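PDB 4DJT: GTP-binding nuclear protein GSP1 from Encephalitozoon cuniculi, which binds guanine nucleotides as a Ran-family small GTPase and is probably required for protein import into the nucleus and for RNA export. Local coordinates for residues Ile28-Asp33 against His49-Phe53; Pro119-Cys123 against Asn148-Phe152. All blocks are in the same frame, centred on the assembly; numbering follows the deposited sequence.

How the contacts relate
Both contacts belong to the single Ras-type GTPase domain and reach the same mixed beta-sheet, on opposite sides of the chain's centre. Contact 1 comes first along the chain. It lays the loop after helix 24-28 against strand 46-54, next to the outermost strand 39-41. Contact 2 opens later and pairs strand 120-125 with strand 150-154, the outermost strand at the other end of the sheet. The two centres are about 20 Å apart, and their nearest atoms stay about 10 Å apart. Contact 1 starts beside the phosphate-binding end of the nucleotide site. The strands of contact 2 lead to N125 and S155, in the GTP-binding segments 125-128 and 155-157.

Contact 1. Residues Ile28-Asp33 against His49-Phe53; sequences INRVLD and HPVTF
The carboxylate of D33 reaches strand 49-53 and grips T52 with both oxygens. This is the antiparallel part of the Ras-type GTPase sheet, where the loop leaving helix 24-28 runs past strand 46-54. The T52 amide N gives a hydrogen bond to D33 OD1 at 2.9 Å. The T52 hydroxyl OG1 gives one to D33 OD2 at 2.7 Å. Both donors come from the syn side, a little over 20° out of the carboxylate plane. With D33 CG beside its own backbone N (chi1 -70°), the carboxylate swings over the P50 carbonyl toward T52. The P50 carbonyl O accepts a hydrogen bond from the backbone N of D33, at 3.3 Å.

Further back, the H49 imidazole lies against I28. Methyl CG2 of I28 approaches CD2 of the ring at 3.6 Å, while O of I28 sits 3.8 Å above one ring face, toward the rim. N29 OD1 meets the ring edge at CE1, with amide and ring planes 52° apart. The imidazole is held at both nitrogens, ND1 by K38 and NE2 by Y194. N29 OD1 is bound by T190. Between H49 and D33 the contact is apolar: L32 CD2 rests 3.9 Å from CG2 of V51. Finally, a water donates to D33 OD1 and to the backbone O of T52.

Contact 2. Residues Pro119-Cys123 against Asn148-Phe152; sequences PIVVC and NYEYF
Segments 119-123 and 148-152 run parallel, their strand axes 4.8 Å apart at closest and inclined by 27°, and V122 bonds across through both its backbone groups, N to O of E150 and O to N of F152.

V122 turns to the same face of the sheet as Y151, and its two methyls part there. CG1 stands anti to the backbone N (chi1 174°) and meets the Y151 ring at CD1, 3.7 Å away. CG2 goes the other way along the strand and rests on CB of Y149. The Y149 ring then lies beside I120, with CD1 3.9 Å from I120 CB and the ring edge toward I120 O. V107 of helix 103-114 touches both I120 and Y149.

This is the end of the parallel part of the Ras-type sheet, where strand 120-125 lies between strands 87-93 and 150-154. V121, C123 and F152 point to the face packed by helix 164-174, where P165 touches C123. Here V121 CG1 meets the F152 ring edge-on and in its plane, 3.5 Å from CD2 and 3.6 Å from CE2.

Of the two V122 bonds, the one from N to E150 O is 2.8 Å long and nearly straight, with an N-H...O angle of 174°. The one from F152 N to V122 O is 2.9 Å. Y151 CA adds a CA-H...O contact to the same V122 O. Toward the start of the pairing a water bridges the strands, donating to O of I120 and accepting from N of E150.

Contact 1. Residues Ile28-Asp33 against His49-Phe53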
# COMPACT_ATOMS: atom_id res chain seq x y z
N ILE A 28 -0.26 -4.85 5.63
CA ILE A 28 0.48 -3.88 6.45
C ILE A 28 0.36 -4.09 7.96
O ILE A 28 1.21 -3.63 8.69
CB ILE A 28 0.04 -2.46 6.13
CG1 ILE A 28 1.10 -1.42 6.57
CG2 ILE A 28 -1.36 -2.22 6.70
CD1 ILE A 28 2.43 -1.51 5.83
N ASN A 29 -0.71 -4.76 8.42
CA ASN A 29 -1.05 -4.76 9.84
C ASN A 29 -0.16 -5.81 10.58
O ASN A 29 -0.66 -6.84 11.09
CB ASN A 29 -2.52 -5.04 10.01
CG ASN A 29 -2.99 -4.96 11.45
OD1 ASN A 29 -2.35 -4.34 12.30
ND2 ASN A 29 -4.09 -5.60 11.73
N ARG A 30 1.14 -5.53 10.52
CA ARG A 30 2.18 -6.34 11.12
C ARG A 30 2.92 -5.49 12.12
O ARG A 30 2.77 -4.27 12.15
CB ARG A 30 3.12 -6.90 10.03
CG ARG A 30 2.38 -7.76 9.02
CD ARG A 30 3.26 -8.13 7.80
NE ARG A 30 3.03 -9.51 7.49
CZ ARG A 30 2.17 -9.97 6.59
NH1 ARG A 30 2.02 -11.28 6.43
NH2 ARG A 30 1.51 -9.14 5.79
N VAL A 31 3.71 -6.12 12.97
CA VAL A 31 4.34 -5.37 14.04
C VAL A 31 5.20 -4.24 13.51
O VAL A 31 5.07 -3.10 13.98
CB VAL A 31 5.13 -6.31 14.98
CG1 VAL A 31 6.02 -5.50 15.91
CG2 VAL A 31 4.18 -7.23 15.73
N LEU A 32 6.05 -4.52 12.51
CA LEU A 32 6.91 -3.47 11.89
C LEU A 32 7.68 -2.73 12.98
O LEU A 32 8.31 -3.39 13.79
CB LEU A 32 6.05 -2.55 11.00
CG LEU A 32 5.21 -3.33 9.98
CD1 LEU A 32 4.24 -2.40 9.21
CD2 LEU A 32 6.11 -4.09 8.98
N ASP A 33 7.68 -1.39 13.00
CA ASP A 33 8.43 -0.64 14.02
C ASP A 33 7.87 -0.86 15.41
O ASP A 33 8.57 -0.58 16.39
CB ASP A 33 8.45 0.86 13.76
CG ASP A 33 9.27 1.23 12.57
OD1 ASP A 33 9.90 0.31 11.99
OD2 ASP A 33 9.28 2.43 12.23
N HIS A 49 0.89 3.07 10.07
CA HIS A 49 1.87 2.01 10.41
C HIS A 49 3.26 2.45 10.04
O HIS A 49 3.61 2.46 8.87
CB HIS A 49 1.54 0.74 9.61
CG HIS A 49 0.22 0.12 9.95
ND1 HIS A 49 0.07 -0.76 10.96
CD2 HIS A 49 -1.03 0.23 9.34
CE1 HIS A 49 -1.22 -1.18 10.99
NE2 HIS A 49 -1.88 -0.57 10.00
N PRO A 50 4.06 2.87 11.01
CA PRO A 50 5.46 3.20 10.68
C PRO A 50 6.28 1.95 10.44
O PRO A 50 6.26 1.02 11.26
CB PRO A 50 5.99 3.92 11.90
CG PRO A 50 4.88 4.02 12.86
CD PRO A 50 3.66 3.36 12.36
N VAL A 51 6.99 1.93 9.31
CA VAL A 51 7.98 0.87 9.02
C VAL A 51 9.32 1.52 8.57
O VAL A 51 9.36 2.31 7.61
CB VAL A 51 7.46 -0.17 8.01
CG1 VAL A 51 7.06 0.47 6.67
CG2 VAL A 51 8.49 -1.27 7.81
N THR A 52 10.37 1.17 9.29
CA THR A 52 11.70 1.71 9.09
C THR A 52 12.61 0.62 8.51
O THR A 52 12.63 -0.52 8.99
CB THR A 52 12.31 2.20 10.40
OG1 THR A 52 11.47 3.23 10.94
CG2 THR A 52 13.75 2.76 10.15
N PHE A 53 13.34 1.00 7.47
CA PHE A 53 14.39 0.19 6.90
C PHE A 53 15.70 0.97 7.00
O PHE A 53 15.72 2.19 6.90
CB PHE A 53 14.11 -0.07 5.41
CG PHE A 53 12.83 -0.79 5.13
CD1 PHE A 53 11.65 -0.09 4.96
CD2 PHE A 53 12.79 -2.15 5.06
CE1 PHE A 53 10.46 -0.74 4.71
CE2 PHE A 53 11.59 -2.82 4.77
CZ PHE A 53 10.44 -2.10 4.59
O HOH W 1 10.79 -2.04 10.75

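Contact 2. Residues Pro119-Cys123 against Asn148-Phe152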
# COMPACT_ATOMS: atom_id res chain seq x y z
N PRO A 119 4.63 8.35 -7.14
CA PRO A 119 4.64 6.99 -7.62
C PRO A 119 3.49 6.17 -7.06
O PRO A 119 3.16 6.27 -5.84
CB PRO A 119 5.96 6.43 -7.10
CG PRO A 119 6.35 7.33 -5.98
CD PRO A 119 5.88 8.68 -6.42
N ILE A 120 2.91 5.35 -7.93
CA ILE A 120 1.91 4.38 -7.54
C ILE A 120 2.45 2.98 -7.89
O ILE A 120 2.84 2.75 -9.02
CB ILE A 120 0.58 4.61 -8.28
CG1 ILE A 120 0.05 6.03 -8.07
CG2 ILE A 120 -0.45 3.60 -7.84
CD1 ILE A 120 -1.29 6.28 -8.75
N VAL A 121 2.51 2.08 -6.91
CA VAL A 121 2.99 0.72 -7.13
C VAL A 121 1.76 -0.13 -7.11
O VAL A 121 0.91 0.03 -6.23
CB VAL A 121 3.96 0.29 -6.02
CG1 VAL A 121 4.22 -1.20 -6.07
CG2 VAL A 121 5.27 1.09 -6.12
N VAL A 122 1.65 -1.02 -8.10
CA VAL A 122 0.48 -1.89 -8.20
C VAL A 122 0.86 -3.27 -7.74
O VAL A 122 1.85 -3.82 -8.19
CB VAL A 122 -0.10 -1.93 -9.64
CG1 VAL A 122 -1.23 -2.97 -9.73
CG2 VAL A 122 -0.63 -0.56 -10.03
N CYS A 123 0.06 -3.82 -6.81
CA CYS A 123 0.25 -5.17 -6.30
C CYS A 123 -0.93 -6.09 -6.59
O CYS A 123 -2.04 -5.83 -6.18
CB CYS A 123 0.45 -5.17 -4.77
SG CYS A 123 1.96 -4.30 -4.27
N ASN A 148 1.86 2.46 -17.59
CA ASN A 148 2.73 1.61 -16.82
C ASN A 148 2.83 2.08 -15.36
O ASN A 148 3.00 3.30 -15.08
CB ASN A 148 4.14 1.60 -17.41
CG ASN A 148 5.06 0.64 -16.66
OD1 ASN A 148 5.01 -0.56 -16.86
ND2 ASN A 148 5.87 1.17 -15.79
N TYR A 149 2.74 1.11 -14.47
CA TYR A 149 3.00 1.26 -13.03
C TYR A 149 3.86 0.10 -12.66
O TYR A 149 3.71 -1.00 -13.22
CB TYR A 149 1.70 1.26 -12.22
CG TYR A 149 0.77 2.39 -12.62
CD1 TYR A 149 0.91 3.65 -12.06
CD2 TYR A 149 -0.22 2.21 -13.60
CE1 TYR A 149 0.08 4.70 -12.44
CE2 TYR A 149 -1.06 3.26 -13.99
CZ TYR A 149 -0.90 4.50 -13.42
OH TYR A 149 -1.71 5.53 -13.80
N GLU A 150 4.82 0.32 -11.77
CA GLU A 150 5.65 -0.75 -11.28
C GLU A 150 4.72 -1.74 -10.60
O GLU A 150 3.78 -1.34 -9.93
CB GLU A 150 6.70 -0.23 -10.30
CG GLU A 150 7.85 -1.22 -10.09
CD GLU A 150 8.89 -1.19 -11.20
OE1 GLU A 150 8.77 -0.36 -12.10
OE2 GLU A 150 9.88 -1.98 -11.13
N TYR A 151 4.95 -3.03 -10.85
CA TYR A 151 3.94 -4.06 -10.61
C TYR A 151 4.59 -5.23 -9.92
O TYR A 151 5.60 -5.75 -10.38
CB TYR A 151 3.35 -4.51 -11.96
CG TYR A 151 2.24 -5.55 -11.92
CD1 TYR A 151 0.89 -5.16 -11.87
CD2 TYR A 151 2.52 -6.91 -11.96
CE1 TYR A 151 -0.14 -6.10 -11.87
CE2 TYR A 151 1.47 -7.86 -11.97
CZ TYR A 151 0.17 -7.44 -11.93
OH TYR A 151 -0.85 -8.35 -11.93
N PHE A 152 3.99 -5.67 -8.82
CA PHE A 152 4.47 -6.85 -8.11
C PHE A 152 3.35 -7.84 -7.84
O PHE A 152 2.23 -7.45 -7.53
CB PHE A 152 5.10 -6.47 -6.77
CG PHE A 152 6.24 -5.50 -6.91
CD1 PHE A 152 7.46 -5.91 -7.40
CD2 PHE A 152 6.06 -4.15 -6.65
CE1 PHE A 152 8.51 -5.02 -7.58
CE2 PHE A 152 7.10 -3.26 -6.80
CZ PHE A 152 8.32 -3.69 -7.26
O HOH W 2 4.83 3.10 -10.76